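PDB 3GK5: uncharacterized rhodanese-related protein TVG0868615 from Thermoplasma volcanium GSS1, which is of unknown function but carries a rhodanese-like domain, the fold of sulfurtransferases and related phosphatases, so a role in sulfur transfer is possible but unproven. Local coordinates for residues I89-W92 with I93-Y97. Sequence-based numbering, arbitrary orientation.
Sequences IQSW and IEEGY
Tyr97 sets its CB over one face of the Trp92 indole where helix 88-94 ends. This CB lies 3.4 Å from the centroid of the Trp92 five-membered ring, only 16° off its normal, a CH-pi contact. The phenol leads off from there. The Trp92 six-membered ring and the Tyr97 ring meet obliquely, centroids 5.0 Å apart and planes at 41°. A chi1 of 167° swings the Trp92 indole to the side of its own carbonyl carbon, where the chain comes back at Tyr97. Ile93 CG1 also packs against Trp92 CD1 at 4.0 Å.

Backbone bonds hold the last turn. Ile93, Glu94 and Glu95 N bond to the carbonyls of Ile89, Gln90 and Ser91; the Glu94 N to Gln90 O bond is 2.9 Å. Gly96 then leaves the helix with positive phi. Gly96 N bonds to Ile93 O (2.8 Å) and Tyr97 N, weakly, to Trp92 O (3.2 Å); together they make a Schellman motif. On the polar side, the Glu95 chain bends at chi2. Its OE2 comes 3.1 Å from Ser91 OG, a likely but unsettled hydrogen bond, since the hydroxyl could turn to a different acceptor.

Trp92 NE1 hydrogen-bonds Pro98 O. With an alanine here, Tyr97 CB is likely to lose the ring face it rests on, and Pro98 O its NE1 donor.

Within the rhodanese-like domain, this is the C-terminal turn of the helix that follows strand 82-85 of the parallel sheet. Trp92 and Tyr97 also pack on helix 8-13, Trp92 against Leu11 and Tyr12, Tyr97 against Ala8 and Ala9.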
loop_
_atom_site.group_PDB
_atom_site.type_symbol
_atom_site.label_atom_id
_atom_site.label_comp_id
_atom_site.label_asym_id
_atom_site.label_seq_id
_atom_site.Cartn_x
_atom_site.Cartn_y
_atom_site.Cartn_z
ATOM N N ILE A 89 -7.925 -0.345 1.367
ATOM C CA ILE A 89 -8.051 0.277 2.679
ATOM C C ILE A 89 -9.528 0.214 3.077
ATOM O O ILE A 89 -9.884 0.425 4.234
ATOM C CB ILE A 89 -7.554 1.741 2.640
ATOM C CG1 ILE A 89 -7.328 2.262 4.055
ATOM C CG2 ILE A 89 -8.563 2.617 1.918
ATOM C CD1 ILE A 89 -6.498 3.544 4.103
ATOM N N GLN A 90 -10.386 -0.081 2.103
ATOM C CA GLN A 90 -11.809 -0.210 2.369
ATOM C C GLN A 90 -11.961 -1.380 3.335
ATOM O O GLN A 90 -12.565 -1.245 4.392
ATOM C CB GLN A 90 -12.573 -0.501 1.074
ATOM C CG GLN A 90 -14.023 -0.925 1.289
ATOM C CD GLN A 90 -14.711 -1.378 0.007
ATOM O OE1 GLN A 90 -14.224 -2.268 -0.695
ATOM N NE2 GLN A 90 -15.856 -0.774 -0.296
ATOM N N SER A 91 -11.390 -2.521 2.962
ATOM C CA SER A 91 -11.448 -3.722 3.780
ATOM C C SER A 91 -10.808 -3.456 5.133
ATOM O O SER A 91 -11.333 -3.846 6.174
ATOM C CB SER A 91 -10.714 -4.861 3.073
ATOM O OG SER A 91 -10.555 -5.982 3.926
ATOM N N TRP A 92 -9.666 -2.784 5.107
ATOM C CA TRP A 92 -8.942 -2.446 6.325
ATOM C C TRP A 92 -9.845 -1.729 7.333
ATOM O O TRP A 92 -9.819 -2.030 8.527
ATOM C CB TRP A 92 -7.731 -1.583 5.953
ATOM C CG TRP A 92 -7.061 -0.903 7.088
ATOM C CD1 TRP A 92 -7.451 0.255 7.699
ATOM C CD2 TRP A 92 -5.859 -1.316 7.741
ATOM N NE1 TRP A 92 -6.565 0.590 8.692
ATOM C CE2 TRP A 92 -5.578 -0.359 8.741
ATOM C CE3 TRP A 92 -4.992 -2.407 7.582
ATOM C CZ2 TRP A 92 -4.465 -0.454 9.577
ATOM C CZ3 TRP A 92 -3.886 -2.505 8.413
ATOM C CH2 TRP A 92 -3.632 -1.530 9.404
ATOM N N ILE A 93 -10.643 -0.787 6.836
ATOM C CA ILE A 93 -11.563 -0.018 7.670
ATOM C C ILE A 93 -12.782 -0.843 8.077
ATOM O O ILE A 93 -13.224 -0.789 9.229
ATOM C CB ILE A 93 -12.028 1.261 6.930
ATOM C CG1 ILE A 93 -10.833 2.212 6.778
ATOM C CG2 ILE A 93 -13.194 1.926 7.673
ATOM C CD1 ILE A 93 -11.156 3.508 6.083
ATOM N N GLU A 94 -13.318 -1.613 7.135
ATOM C CA GLU A 94 -14.482 -2.452 7.414
ATOM C C GLU A 94 -14.175 -3.399 8.566
ATOM O O GLU A 94 -15.053 -3.705 9.369
ATOM C CB GLU A 94 -14.866 -3.279 6.181
ATOM C CG GLU A 94 -15.322 -2.473 4.974
ATOM C CD GLU A 94 -16.645 -1.766 5.199
ATOM O OE1 GLU A 94 -16.700 -0.850 6.053
ATOM O OE2 GLU A 94 -17.634 -2.129 4.524
ATOM N N GLU A 95 -12.930 -3.861 8.637
ATOM C CA GLU A 95 -12.524 -4.781 9.689
ATOM C C GLU A 95 -12.200 -4.064 10.990
ATOM O O GLU A 95 -11.781 -4.688 11.964
ATOM C CB GLU A 95 -11.317 -5.605 9.248
ATOM C CG GLU A 95 -11.642 -7.057 8.961
ATOM C CD GLU A 95 -12.086 -7.293 7.540
ATOM O OE1 GLU A 95 -12.655 -8.371 7.268
ATOM O OE2 GLU A 95 -11.860 -6.416 6.682
ATOM N N GLY A 96 -12.392 -2.749 11.003
ATOM C CA GLY A 96 -12.129 -1.982 12.207
ATOM C C GLY A 96 -10.660 -1.806 12.535
ATOM O O GLY A 96 -10.208 -2.154 13.620
ATOM N N TYR A 97 -9.896 -1.268 11.597
ATOM C CA TYR A 97 -8.488 -1.056 11.854
ATOM C C TYR A 97 -8.156 0.425 11.908
ATOM O O TYR A 97 -8.757 1.240 11.213
ATOM C CB TYR A 97 -7.653 -1.788 10.815
ATOM C CG TYR A 97 -7.579 -3.281 11.064
ATOM C CD1 TYR A 97 -7.969 -4.192 10.083
ATOM C CD2 TYR A 97 -7.083 -3.781 12.266
ATOM C CE1 TYR A 97 -7.857 -5.566 10.290
ATOM C CE2 TYR A 97 -6.967 -5.151 12.485
ATOM C CZ TYR A 97 -7.349 -6.035 11.493
ATOM O OH TYR A 97 -7.181 -7.384 11.692
#